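Methyltransferase (Streptococcus pyogenes, PDB 2ESR) probably acts as an S-adenosylmethionine-dependent methyltransferase with a Rossmann-like fold. Local coordinates at residues A[21-25]-A[154-159]; A[37-41]-A[58-62]; A[101-107]-A[131-137]; A[142-146]-A[163-167]. One frame throughout, in Å; residues are numbered along the deposited sequence.

Contact 1. Residues A[21-25]-A[154-159]; sequences AIFNM and WKEKIY
Met25, a selenomethionine in this crystal and near the end of helix 19-26, lays its side chain on strand 151-159, against Lys155, Lys157 and Tyr159, and takes more of the interface than any other residue of the two segments. Helix and strand run nearly antiparallel, 160° between their directions, with their axes 10.5 Å apart.

The Met25 chain leaves the helix extended and then bends at its last torsion (chi3 65°), which turns CE along the strand: CE lies 3.9 Å from Lys155 CB, while SE rests against CB of Lys157. At the other end of the segment the methyl of Ala21 sits 3.5 Å from Tyr159 CE1, approaching the ring obliquely.

A Met-aromatic contact joins Met25 and Tyr159. SE lies 5.4 Å from the centroid of the Tyr159 ring and 66° off its normal, and the hydroxyl is its nearer neighbour, with Tyr159 OH 3.5 Å from Met25 SE. Ile22 CG1 touches the same oxygen, its side chain crossing the tyrosine at about a right angle.

One hydrogen bond spans the two segments. The extended Lys155 chain passes Met25 in the opposite direction and brings NZ 3.0 Å from Met25 O, in the carbonyl plane and on a lone pair. CG of the same lysine covers the centre of one face of the Trp154 ring, next to the classic beta bulge that Trp154 and Lys155 form opposite Val166.

The helix thus meets the sheet through the Met25 side chain (selenium here in place of sulfur) and apolar carbon, while the ammonium group reaches a carbonyl near the helix C-terminus, where the helix dipole would probably favour a positive charge.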
loop_
_atom_site.group_PDB
_atom_site.type_symbol
_atom_site.label_atom_id
_atom_site.label_comp_id
_atom_site.label_asym_id
_atom_site.label_seq_id
_atom_site.Cartn_x
_atom_site.Cartn_y
_atom_site.Cartn_z
ATOM N N ALA A 21 5.730 -11.539 -23.367
ATOM C CA ALA A 21 5.270 -10.722 -24.486
ATOM C C ALA A 21 4.815 -9.351 -23.995
ATOM O O ALA A 21 5.207 -8.321 -24.541
ATOM C CB ALA A 21 4.128 -11.419 -25.199
ATOM N N ILE A 22 3.979 -9.345 -22.964
ATOM C CA ILE A 22 3.483 -8.098 -22.409
ATOM C C ILE A 22 4.630 -7.188 -21.985
ATOM O O ILE A 22 4.683 -6.018 -22.359
ATOM C CB ILE A 22 2.580 -8.361 -21.187
ATOM C CG1 ILE A 22 1.304 -9.078 -21.640
ATOM C CG2 ILE A 22 2.266 -7.049 -20.475
ATOM C CD1 ILE A 22 0.360 -9.445 -20.503
ATOM N N PHE A 23 5.564 -7.724 -21.213
ATOM C CA PHE A 23 6.655 -6.895 -20.742
ATOM C C PHE A 23 7.645 -6.466 -21.803
ATOM O O PHE A 23 8.384 -5.506 -21.600
ATOM C CB PHE A 23 7.334 -7.566 -19.550
ATOM C CG PHE A 23 6.542 -7.426 -18.284
ATOM C CD1 PHE A 23 6.544 -6.219 -17.585
ATOM C CD2 PHE A 23 5.721 -8.457 -17.840
ATOM C CE1 PHE A 23 5.740 -6.037 -16.468
ATOM C CE2 PHE A 23 4.907 -8.287 -16.720
ATOM C CZ PHE A 23 4.918 -7.069 -16.032
ATOM N N ASN A 24 7.653 -7.155 -22.940
ATOM C CA ASN A 24 8.540 -6.758 -24.026
ATOM C C ASN A 24 7.908 -5.544 -24.692
ATOM O O ASN A 24 8.574 -4.775 -25.385
ATOM C CB ASN A 24 8.710 -7.887 -25.049
ATOM C CG ASN A 24 9.663 -8.959 -24.573
ATOM O OD1 ASN A 24 10.655 -8.663 -23.905
ATOM N ND2 ASN A 24 9.380 -10.210 -24.926
HETATM N N MSE A 25 6.613 -5.374 -24.463
HETATM C CA MSE A 25 5.875 -4.250 -25.025
HETATM C C MSE A 25 6.093 -2.979 -24.219
HETATM O O MSE A 25 6.275 -1.897 -24.780
HETATM C CB MSE A 25 4.374 -4.536 -25.024
HETATM C CG MSE A 25 3.895 -5.600 -25.974
HETATM SE SE MSE A 25 1.981 -5.811 -25.753
HETATM C CE MSE A 25 1.406 -4.068 -26.357
ATOM N N TRP A 154 -1.351 3.791 -27.191
ATOM C CA TRP A 154 0.029 3.869 -27.644
ATOM C C TRP A 154 0.367 2.608 -28.422
ATOM O O TRP A 154 0.908 2.672 -29.527
ATOM C CB TRP A 154 0.959 4.019 -26.436
ATOM C CG TRP A 154 2.411 3.854 -26.743
ATOM C CD1 TRP A 154 3.122 4.473 -27.734
ATOM C CD2 TRP A 154 3.344 3.040 -26.026
ATOM N NE1 TRP A 154 4.445 4.094 -27.676
ATOM C CE2 TRP A 154 4.607 3.216 -26.637
ATOM C CE3 TRP A 154 3.237 2.181 -24.924
ATOM C CZ2 TRP A 154 5.755 2.561 -26.182
ATOM C CZ3 TRP A 154 4.380 1.529 -24.473
ATOM C CH2 TRP A 154 5.624 1.726 -25.103
ATOM N N LYS A 155 0.031 1.460 -27.841
ATOM C CA LYS A 155 0.286 0.173 -28.471
ATOM C C LYS A 155 -0.876 -0.772 -28.228
ATOM O O LYS A 155 -1.564 -0.688 -27.213
ATOM C CB LYS A 155 1.546 -0.477 -27.902
ATOM C CG LYS A 155 2.858 0.162 -28.291
ATOM C CD LYS A 155 4.007 -0.627 -27.678
ATOM C CE LYS A 155 5.359 -0.141 -28.171
ATOM N NZ LYS A 155 6.469 -0.927 -27.563
ATOM N N GLU A 156 -1.084 -1.676 -29.174
ATOM C CA GLU A 156 -2.130 -2.671 -29.064
ATOM C C GLU A 156 -1.639 -3.878 -29.838
ATOM O O GLU A 156 -1.251 -3.766 -31.003
ATOM C CB GLU A 156 -3.448 -2.136 -29.628
ATOM C CG GLU A 156 -3.371 -1.613 -31.050
ATOM C CD GLU A 156 -4.502 -0.650 -31.368
ATOM O OE1 GLU A 156 -5.669 -0.975 -31.054
ATOM O OE2 GLU A 156 -4.221 0.431 -31.931
ATOM N N LYS A 157 -1.612 -5.026 -29.177
ATOM C CA LYS A 157 -1.148 -6.245 -29.820
ATOM C C LYS A 157 -2.074 -7.399 -29.498
ATOM O O LYS A 157 -2.540 -7.543 -28.368
ATOM C CB LYS A 157 0.274 -6.585 -29.364
ATOM C CG LYS A 157 0.859 -7.818 -30.042
ATOM C CD LYS A 157 2.347 -7.965 -29.751
ATOM C CE LYS A 157 2.927 -9.194 -30.442
ATOM N NZ LYS A 157 2.727 -9.162 -31.921
ATOM N N ILE A 158 -2.343 -8.215 -30.508
ATOM C CA ILE A 158 -3.211 -9.366 -30.347
ATOM C C ILE A 158 -2.388 -10.631 -30.523
ATOM O O ILE A 158 -1.692 -10.791 -31.522
ATOM C CB ILE A 158 -4.338 -9.378 -31.405
ATOM C CG1 ILE A 158 -5.237 -8.154 -31.226
ATOM C CG2 ILE A 158 -5.139 -10.669 -31.299
ATOM C CD1 ILE A 158 -6.372 -8.062 -32.239
ATOM N N TYR A 159 -2.443 -11.514 -29.534
ATOM C CA TYR A 159 -1.737 -12.782 -29.626
ATOM C C TYR A 159 -2.450 -13.853 -28.828
ATOM O O TYR A 159 -2.919 -13.611 -27.713
ATOM C CB TYR A 159 -0.270 -12.655 -29.197
ATOM C CG TYR A 159 0.034 -11.681 -28.083
ATOM C CD1 TYR A 159 1.177 -10.883 -28.147
ATOM C CD2 TYR A 159 -0.776 -11.582 -26.952
ATOM C CE1 TYR A 159 1.510 -10.012 -27.120
ATOM C CE2 TYR A 159 -0.448 -10.709 -25.910
ATOM C CZ TYR A 159 0.699 -9.929 -26.007
ATOM O OH TYR A 159 1.059 -9.066 -25.000
#

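Contact 2. Residues A[37-41]-A[58-62]; sequences DLFAG and VLVEK
Val60, Glu61 and Asp37 lose the most surface where strand 34-38 runs parallel to strand 56-60. The backbone of Asp37 bonds twice to strand 56-60: its N donates to Val58 O at 2.8 Å, and its O receives Val60 N at 2.9 Å in a nearly straight bond. On one face of the sheet its CB packs against Leu59 CG. Its carboxylate projects from this Leu59 face toward helix 44-51, where OD2 takes a weak hydrogen bond from Ala46 N.

Val60 works on the opposite face. Its CG2 methyl lies 3.6 Å from Leu38 CD2, the two side chains lying side by side and pointing the same way. Its carbonyl serves the turn after the first strand, accepting Ala40 N at 2.9 Å.

Glu61 follows just beyond the second strand. With CG anti to its nitrogen (chi1 176°) and a bend at chi2 of 56°, the chain curls back over the turn, and OE1 receives Gly41 N at 2.6 Å on its anti side, 28° out of the carboxylate plane. The other oxygen, OE2, is bonded by Asn63 N, so backbone N-H groups of two different loops hold the carboxylate.

Strand 34-38, helix 44-51 and strand 56-60 form a beta-alpha-beta unit, and its glycine-bearing turn followed by an acidic residue at the end of the second strand is consistent with the S-adenosylmethionine site of Rossmann-fold methyltransferases.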
loop_
_atom_site.group_PDB
_atom_site.type_symbol
_atom_site.label_atom_id
_atom_site.label_comp_id
_atom_site.label_asym_id
_atom_site.label_seq_id
_atom_site.Cartn_x
_atom_site.Cartn_y
_atom_site.Cartn_z
ATOM N N ASP A 37 -2.408 -2.444 -9.594
ATOM C CA ASP A 37 -3.009 -3.585 -10.271
ATOM C C ASP A 37 -4.441 -3.712 -9.766
ATOM O O ASP A 37 -4.684 -4.263 -8.690
ATOM C CB ASP A 37 -2.225 -4.860 -9.949
ATOM C CG ASP A 37 -2.539 -6.004 -10.900
ATOM O OD1 ASP A 37 -3.618 -5.987 -11.530
ATOM O OD2 ASP A 37 -1.702 -6.929 -11.008
ATOM N N LEU A 38 -5.381 -3.183 -10.542
ATOM C CA LEU A 38 -6.789 -3.233 -10.190
ATOM C C LEU A 38 -7.350 -4.528 -10.776
ATOM O O LEU A 38 -6.935 -4.956 -11.853
ATOM C CB LEU A 38 -7.514 -2.013 -10.767
ATOM C CG LEU A 38 -7.036 -0.665 -10.215
ATOM C CD1 LEU A 38 -7.772 0.473 -10.918
ATOM C CD2 LEU A 38 -7.289 -0.610 -8.713
ATOM N N PHE A 39 -8.296 -5.138 -10.071
ATOM C CA PHE A 39 -8.876 -6.409 -10.501
ATOM C C PHE A 39 -7.661 -7.320 -10.677
ATOM O O PHE A 39 -7.520 -8.010 -11.685
ATOM C CB PHE A 39 -9.617 -6.250 -11.836
ATOM C CG PHE A 39 -10.494 -5.023 -11.910
ATOM C CD1 PHE A 39 -10.012 -3.842 -12.472
ATOM C CD2 PHE A 39 -11.793 -5.047 -11.411
ATOM C CE1 PHE A 39 -10.814 -2.701 -12.535
ATOM C CE2 PHE A 39 -12.603 -3.910 -11.470
ATOM C CZ PHE A 39 -12.111 -2.737 -12.034
ATOM N N ALA A 40 -6.796 -7.311 -9.668
ATOM C CA ALA A 40 -5.533 -8.047 -9.672
ATOM C C ALA A 40 -5.508 -9.545 -9.967
ATOM O O ALA A 40 -4.500 -10.051 -10.465
ATOM C CB ALA A 40 -4.796 -7.778 -8.371
ATOM N N GLY A 41 -6.587 -10.256 -9.660
ATOM C CA GLY A 41 -6.608 -11.688 -9.915
ATOM C C GLY A 41 -5.566 -12.418 -9.086
ATOM O O GLY A 41 -5.641 -12.414 -7.859
ATOM N N VAL A 58 0.506 -1.807 -5.574
ATOM C CA VAL A 58 -0.710 -1.842 -4.783
ATOM C C VAL A 58 -1.609 -2.728 -5.622
ATOM O O VAL A 58 -1.794 -2.474 -6.813
ATOM C CB VAL A 58 -1.373 -0.456 -4.630
ATOM C CG1 VAL A 58 -2.762 -0.619 -3.994
ATOM C CG2 VAL A 58 -0.513 0.445 -3.765
ATOM N N LEU A 59 -2.132 -3.787 -5.019
ATOM C CA LEU A 59 -3.023 -4.695 -5.727
ATOM C C LEU A 59 -4.406 -4.627 -5.095
ATOM O O LEU A 59 -4.530 -4.603 -3.872
ATOM C CB LEU A 59 -2.504 -6.137 -5.654
ATOM C CG LEU A 59 -1.206 -6.490 -6.389
ATOM C CD1 LEU A 59 -0.010 -5.860 -5.683
ATOM C CD2 LEU A 59 -1.058 -7.999 -6.436
ATOM N N VAL A 60 -5.441 -4.579 -5.926
ATOM C CA VAL A 60 -6.805 -4.541 -5.421
ATOM C C VAL A 60 -7.546 -5.725 -6.017
ATOM O O VAL A 60 -7.613 -5.870 -7.232
ATOM C CB VAL A 60 -7.551 -3.253 -5.826
ATOM C CG1 VAL A 60 -8.933 -3.231 -5.167
ATOM C CG2 VAL A 60 -6.749 -2.027 -5.419
ATOM N N GLU A 61 -8.087 -6.575 -5.154
ATOM C CA GLU A 61 -8.819 -7.753 -5.597
ATOM C C GLU A 61 -9.856 -8.081 -4.541
ATOM O O GLU A 61 -9.518 -8.275 -3.376
ATOM C CB GLU A 61 -7.854 -8.932 -5.787
ATOM C CG GLU A 61 -8.533 -10.247 -6.153
ATOM C CD GLU A 61 -9.393 -10.130 -7.397
ATOM O OE1 GLU A 61 -8.853 -9.757 -8.463
ATOM O OE2 GLU A 61 -10.608 -10.410 -7.309
ATOM N N LYS A 62 -11.119 -8.138 -4.957
ATOM C CA LYS A 62 -12.226 -8.417 -4.045
ATOM C C LYS A 62 -12.501 -9.890 -3.740
ATOM O O LYS A 62 -13.009 -10.216 -2.665
ATOM C CB LYS A 62 -13.508 -7.772 -4.577
ATOM C CG LYS A 62 -14.057 -6.663 -3.695
ATOM C CD LYS A 62 -14.293 -7.154 -2.269
ATOM C CE LYS A 62 -14.821 -6.045 -1.378
ATOM N NZ LYS A 62 -14.895 -6.478 0.041
#

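Contact 3. Residues A[101-107]-A[131-137]; sequences FDLVFLD and QVMVVCE
The Phe105 ring meets Val135 obliquely, its CD1 3.7 Å from Val135 CB, and the two side chains lie side by side on one face of the sheet. Phe23 of helix 19-26 also touches this ring. Two carboxylates are the other flat groups that meet, their planes turned 56° apart: that of Asp107, just past the end of strand 101-106, and that of Glu137 beside it on strand 132-139.

The strands are parallel neighbours, 16° apart in direction, in the central sheet of the Rossmann-like fold, with helix 111-124 in the connection between them. A ladder of five backbone hydrogen bonds passes alternately from one strand to the other; among them Val135 N reaches Val104 O at 2.7 Å.

Leu103 shares the Phe105 face: with its CG turned away from the backbone N (chi1 177°), its CD1 methyl reaches across to Val135 CG2 at 3.8 Å. The opposite face carries Val104, Val134, Leu106 and Cys136. Here Leu106 CD1 packs 3.7 Å from Val134 CG1, and Ile119 of helix 111-124 covers both residues.

Water joins the segments at either end. At the start, one molecule donates to both Asp102 O and Gln131 O. At the finish, Asp107 OD1 and Glu137 OE1 are 3.8 Å apart, and a second water sits between them, donating 2.7 Å bonds to Asp107 OD1 and to Glu137 OE1.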
loop_
_atom_site.group_PDB
_atom_site.type_symbol
_atom_site.label_atom_id
_atom_site.label_comp_id
_atom_site.label_asym_id
_atom_site.label_seq_id
_atom_site.Cartn_x
_atom_site.Cartn_y
_atom_site.Cartn_z
ATOM N N PHE A 101 0.686 6.910 -9.848
ATOM C CA PHE A 101 1.107 5.580 -10.261
ATOM C C PHE A 101 1.725 5.640 -11.643
ATOM O O PHE A 101 1.221 6.326 -12.523
ATOM C CB PHE A 101 -0.087 4.635 -10.240
ATOM C CG PHE A 101 -0.548 4.309 -8.852
ATOM C CD1 PHE A 101 0.115 3.344 -8.105
ATOM C CD2 PHE A 101 -1.597 5.008 -8.266
ATOM C CE1 PHE A 101 -0.254 3.080 -6.788
ATOM C CE2 PHE A 101 -1.975 4.749 -6.946
ATOM C CZ PHE A 101 -1.301 3.785 -6.208
ATOM N N ASP A 102 2.826 4.920 -11.816
ATOM C CA ASP A 102 3.557 4.914 -13.078
ATOM C C ASP A 102 3.128 3.815 -14.038
ATOM O O ASP A 102 3.283 3.943 -15.258
ATOM C CB ASP A 102 5.050 4.784 -12.786
ATOM C CG ASP A 102 5.529 5.803 -11.769
ATOM O OD1 ASP A 102 5.703 5.444 -10.584
ATOM O OD2 ASP A 102 5.714 6.970 -12.154
ATOM N N LEU A 103 2.584 2.736 -13.489
ATOM C CA LEU A 103 2.149 1.610 -14.300
ATOM C C LEU A 103 0.865 1.053 -13.696
ATOM O O LEU A 103 0.815 0.717 -12.518
ATOM C CB LEU A 103 3.244 0.536 -14.316
ATOM C CG LEU A 103 2.994 -0.796 -15.042
ATOM C CD1 LEU A 103 2.634 -0.549 -16.514
ATOM C CD2 LEU A 103 4.258 -1.658 -14.943
ATOM N N VAL A 104 -0.176 0.969 -14.510
ATOM C CA VAL A 104 -1.454 0.473 -14.042
ATOM C C VAL A 104 -1.883 -0.712 -14.894
ATOM O O VAL A 104 -1.833 -0.647 -16.117
ATOM C CB VAL A 104 -2.531 1.587 -14.140
ATOM C CG1 VAL A 104 -3.877 1.068 -13.658
ATOM C CG2 VAL A 104 -2.102 2.796 -13.309
ATOM N N PHE A 105 -2.277 -1.796 -14.241
ATOM C CA PHE A 105 -2.747 -2.976 -14.952
ATOM C C PHE A 105 -4.249 -3.093 -14.749
ATOM O O PHE A 105 -4.730 -3.033 -13.614
ATOM C CB PHE A 105 -2.055 -4.237 -14.432
ATOM C CG PHE A 105 -0.609 -4.342 -14.835
ATOM C CD1 PHE A 105 -0.263 -4.511 -16.165
ATOM C CD2 PHE A 105 0.401 -4.238 -13.886
ATOM C CE1 PHE A 105 1.083 -4.570 -16.553
ATOM C CE2 PHE A 105 1.749 -4.298 -14.259
ATOM C CZ PHE A 105 2.089 -4.463 -15.597
ATOM N N LEU A 106 -4.983 -3.262 -15.849
ATOM C CA LEU A 106 -6.439 -3.377 -15.792
ATOM C C LEU A 106 -6.930 -4.564 -16.607
ATOM O O LEU A 106 -6.713 -4.631 -17.816
ATOM C CB LEU A 106 -7.114 -2.117 -16.349
ATOM C CG LEU A 106 -6.803 -0.739 -15.769
ATOM C CD1 LEU A 106 -7.671 0.295 -16.490
ATOM C CD2 LEU A 106 -7.084 -0.705 -14.265
ATOM N N ASP A 107 -7.585 -5.500 -15.933
ATOM C CA ASP A 107 -8.162 -6.680 -16.587
ATOM C C ASP A 107 -9.421 -6.957 -15.778
ATOM O O ASP A 107 -9.465 -7.879 -14.962
ATOM C CB ASP A 107 -7.209 -7.877 -16.517
ATOM C CG ASP A 107 -7.742 -9.084 -17.278
ATOM O OD1 ASP A 107 -6.982 -10.051 -17.497
ATOM O OD2 ASP A 107 -8.936 -9.061 -17.649
ATOM N N GLN A 131 4.060 10.194 -17.067
ATOM C CA GLN A 131 4.546 9.136 -17.956
ATOM C C GLN A 131 3.913 7.778 -17.708
ATOM O O GLN A 131 4.508 6.738 -17.991
ATOM C CB GLN A 131 6.061 9.017 -17.809
ATOM C CG GLN A 131 6.805 10.266 -18.231
ATOM C CD GLN A 131 6.551 10.608 -19.680
ATOM O OE1 GLN A 131 6.699 9.759 -20.560
ATOM N NE2 GLN A 131 6.165 11.854 -19.943
ATOM N N VAL A 132 2.688 7.786 -17.198
ATOM C CA VAL A 132 1.995 6.541 -16.903
ATOM C C VAL A 132 1.726 5.655 -18.118
ATOM O O VAL A 132 1.570 6.132 -19.246
ATOM C CB VAL A 132 0.623 6.825 -16.230
ATOM C CG1 VAL A 132 -0.327 7.426 -17.241
ATOM C CG2 VAL A 132 0.033 5.554 -15.639
HETATM N N MSE A 133 1.693 4.353 -17.868
HETATM C CA MSE A 133 1.334 3.381 -18.879
HETATM C C MSE A 133 0.173 2.612 -18.241
HETATM O O MSE A 133 0.324 2.036 -17.153
HETATM C CB MSE A 133 2.490 2.426 -19.186
HETATM C CG MSE A 133 3.536 3.032 -20.095
HETATM SE SE MSE A 133 4.853 1.704 -20.526
HETATM C CE MSE A 133 5.746 1.629 -18.842
ATOM N N VAL A 134 -0.996 2.661 -18.876
ATOM C CA VAL A 134 -2.163 1.923 -18.393
ATOM C C VAL A 134 -2.302 0.742 -19.352
ATOM O O VAL A 134 -2.674 0.897 -20.528
ATOM C CB VAL A 134 -3.446 2.783 -18.407
ATOM C CG1 VAL A 134 -4.630 1.954 -17.905
ATOM C CG2 VAL A 134 -3.264 3.990 -17.496
ATOM N N VAL A 135 -1.967 -0.433 -18.838
ATOM C CA VAL A 135 -1.975 -1.669 -19.605
ATOM C C VAL A 135 -3.242 -2.467 -19.397
ATOM O O VAL A 135 -3.546 -2.903 -18.284
ATOM C CB VAL A 135 -0.760 -2.542 -19.217
ATOM C CG1 VAL A 135 -0.738 -3.802 -20.045
ATOM C CG2 VAL A 135 0.526 -1.750 -19.417
ATOM N N CYS A 136 -3.964 -2.679 -20.489
ATOM C CA CYS A 136 -5.216 -3.409 -20.452
ATOM C C CYS A 136 -5.110 -4.738 -21.172
ATOM O O CYS A 136 -4.712 -4.784 -22.329
ATOM C CB CYS A 136 -6.314 -2.585 -21.117
ATOM S SG CYS A 136 -6.466 -0.902 -20.484
ATOM N N GLU A 137 -5.460 -5.819 -20.485
ATOM C CA GLU A 137 -5.438 -7.138 -21.113
ATOM C C GLU A 137 -6.897 -7.557 -21.204
ATOM O O GLU A 137 -7.617 -7.551 -20.201
ATOM C CB GLU A 137 -4.636 -8.138 -20.273
ATOM C CG GLU A 137 -4.597 -9.537 -20.882
ATOM C CD GLU A 137 -3.610 -10.455 -20.186
ATOM O OE1 GLU A 137 -3.525 -10.403 -18.939
ATOM O OE2 GLU A 137 -2.928 -11.235 -20.887
HETATM O O HOH W 1 5.667 4.864 -16.344
HETATM O O HOH W 2 -4.467 -10.145 -16.475
#

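Contact 4. Residues A[142-146]-A[163-167]; sequences VLLPK and KVTVY
Lys163 and Tyr167 reach from strand 162-169 to the backbone of the loop 142-146. The lysine starts out extended, CG opposite its nitrogen (chi1 -179°), and then bends at chi3 (70°), which delivers NZ to Val142 O. The 2.5 Å between Lys163 NZ and Val142 O is very short for a hydrogen bond, so its exact length is doubtful.

With CG anti to its carbonyl carbon (chi1 -74°), Tyr167 carries its hydroxyl across to the loop. The hydroxyl donates to Pro145 O, 2.6 Å from Tyr167 OH: the acceptor lies at the ring edge, in the ring plane, and the hydroxyl lies in the carbonyl plane. The proline ring itself crosses the tyrosine at about a right angle.

Leu144 packs between these polar grips, against Thr165 and Tyr167. Its first torsion is of the same kind as that of Tyr167 and brings the CD1 branch 3.7 Å from Thr165 OG1 and near the edge of the tyrosine ring, while Leu144 CB lies 3.2 Å from Tyr167 OH. Ile115 of helix 111-124 touches Leu144 as well.

The Pro145 carbonyl, in a segment without regular structure, is therefore satisfied by a tyrosine of the sheet, and the lysine probably reaches Val142 O as well, fastening the loop along the strand without strand pairing.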
loop_
_atom_site.group_PDB
_atom_site.type_symbol
_atom_site.label_atom_id
_atom_site.label_comp_id
_atom_site.label_asym_id
_atom_site.label_seq_id
_atom_site.Cartn_x
_atom_site.Cartn_y
_atom_site.Cartn_z
ATOM N N VAL A 142 -12.532 -7.740 -27.868
ATOM C CA VAL A 142 -12.898 -6.496 -27.198
ATOM C C VAL A 142 -12.293 -5.293 -27.916
ATOM O O VAL A 142 -11.085 -5.224 -28.129
ATOM C CB VAL A 142 -12.419 -6.478 -25.726
ATOM C CG1 VAL A 142 -12.672 -5.109 -25.111
ATOM C CG2 VAL A 142 -13.153 -7.541 -24.930
ATOM N N LEU A 143 -13.142 -4.350 -28.303
ATOM C CA LEU A 143 -12.676 -3.153 -28.984
ATOM C C LEU A 143 -12.680 -1.990 -28.000
ATOM O O LEU A 143 -13.705 -1.671 -27.407
ATOM C CB LEU A 143 -13.577 -2.843 -30.180
ATOM C CG LEU A 143 -13.583 -3.929 -31.261
ATOM C CD1 LEU A 143 -14.568 -3.559 -32.358
ATOM C CD2 LEU A 143 -12.174 -4.092 -31.824
ATOM N N LEU A 144 -11.522 -1.372 -27.814
ATOM C CA LEU A 144 -11.407 -0.254 -26.897
ATOM C C LEU A 144 -11.264 1.049 -27.680
ATOM O O LEU A 144 -10.723 1.066 -28.781
ATOM C CB LEU A 144 -10.205 -0.453 -25.973
ATOM C CG LEU A 144 -10.248 -1.704 -25.082
ATOM C CD1 LEU A 144 -8.943 -1.800 -24.303
ATOM C CD2 LEU A 144 -11.433 -1.635 -24.126
ATOM N N PRO A 145 -11.737 2.162 -27.106
ATOM C CA PRO A 145 -11.654 3.460 -27.778
ATOM C C PRO A 145 -10.231 4.003 -27.875
ATOM O O PRO A 145 -9.398 3.761 -26.997
ATOM C CB PRO A 145 -12.562 4.337 -26.926
ATOM C CG PRO A 145 -12.314 3.804 -25.555
ATOM C CD PRO A 145 -12.322 2.301 -25.759
ATOM N N LYS A 146 -9.957 4.741 -28.944
ATOM C CA LYS A 146 -8.628 5.306 -29.133
ATOM C C LYS A 146 -8.260 6.296 -28.044
ATOM O O LYS A 146 -7.087 6.449 -27.708
ATOM C CB LYS A 146 -8.517 5.979 -30.502
ATOM C CG LYS A 146 -8.343 4.990 -31.641
ATOM C CD LYS A 146 -7.901 5.693 -32.916
ATOM C CE LYS A 146 -7.596 4.693 -34.023
ATOM N NZ LYS A 146 -7.170 5.375 -35.281
ATOM N N LYS A 163 -5.665 -9.688 -26.082
ATOM C CA LYS A 163 -5.200 -8.457 -26.679
ATOM C C LYS A 163 -4.742 -7.550 -25.558
ATOM O O LYS A 163 -5.406 -7.452 -24.518
ATOM C CB LYS A 163 -6.320 -7.775 -27.472
ATOM C CG LYS A 163 -5.864 -6.480 -28.127
ATOM C CD LYS A 163 -6.885 -5.933 -29.114
ATOM C CE LYS A 163 -8.119 -5.406 -28.424
ATOM N NZ LYS A 163 -9.036 -4.780 -29.426
ATOM N N VAL A 164 -3.592 -6.914 -25.761
ATOM C CA VAL A 164 -3.053 -5.989 -24.782
ATOM C C VAL A 164 -3.080 -4.606 -25.407
ATOM O O VAL A 164 -2.587 -4.399 -26.516
ATOM C CB VAL A 164 -1.598 -6.330 -24.390
ATOM C CG1 VAL A 164 -1.030 -5.225 -23.506
ATOM C CG2 VAL A 164 -1.556 -7.658 -23.645
ATOM N N THR A 165 -3.687 -3.670 -24.696
ATOM C CA THR A 165 -3.789 -2.296 -25.158
ATOM C C THR A 165 -3.137 -1.427 -24.091
ATOM O O THR A 165 -3.443 -1.555 -22.906
ATOM C CB THR A 165 -5.261 -1.872 -25.308
ATOM O OG1 THR A 165 -5.931 -2.766 -26.210
ATOM C CG2 THR A 165 -5.360 -0.450 -25.853
ATOM N N VAL A 166 -2.238 -0.548 -24.505
ATOM C CA VAL A 166 -1.567 0.319 -23.551
ATOM C C VAL A 166 -1.939 1.765 -23.828
ATOM O O VAL A 166 -1.774 2.243 -24.948
ATOM C CB VAL A 166 -0.042 0.199 -23.664
ATOM C CG1 VAL A 166 0.628 1.071 -22.590
ATOM C CG2 VAL A 166 0.382 -1.261 -23.539
ATOM N N TYR A 167 -2.453 2.448 -22.810
ATOM C CA TYR A 167 -2.821 3.852 -22.938
ATOM C C TYR A 167 -1.756 4.689 -22.260
ATOM O O TYR A 167 -1.178 4.272 -21.254
ATOM C CB TYR A 167 -4.161 4.151 -22.259
ATOM C CG TYR A 167 -5.373 3.642 -23.001
ATOM C CD1 TYR A 167 -5.851 2.350 -22.793
ATOM C CD2 TYR A 167 -6.050 4.459 -23.908
ATOM C CE1 TYR A 167 -6.978 1.884 -23.471
ATOM C CE2 TYR A 167 -7.176 4.001 -24.591
ATOM C CZ TYR A 167 -7.634 2.716 -24.366
ATOM O OH TYR A 167 -8.760 2.272 -25.027
#

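How the contacts relate
Contact 3, its centre about 4 Å from that of the chain, is the buried core; contact 2, at about 9 Å, and contacts 1 and 4, at about 13 Å, are partly buried and nearer the surface. All reach one mixed sheet. Contact 3 is a full parallel ladder and contact 2 a shorter parallel pairing that passes into the glycine turn; they adjoin where Leu38 N probably bonds Phe105 O. Contact 4 adjoins contact 3 through strands 132-139 and 162-169, and contact 1 through strands 162-169 and 151-159. Backbone-to-backbone bonds dominate contacts 2 and 3, whereas in contacts 1 and 4 a helix or loop lies against the sheet and side chains, a lysine in each, do the bonding.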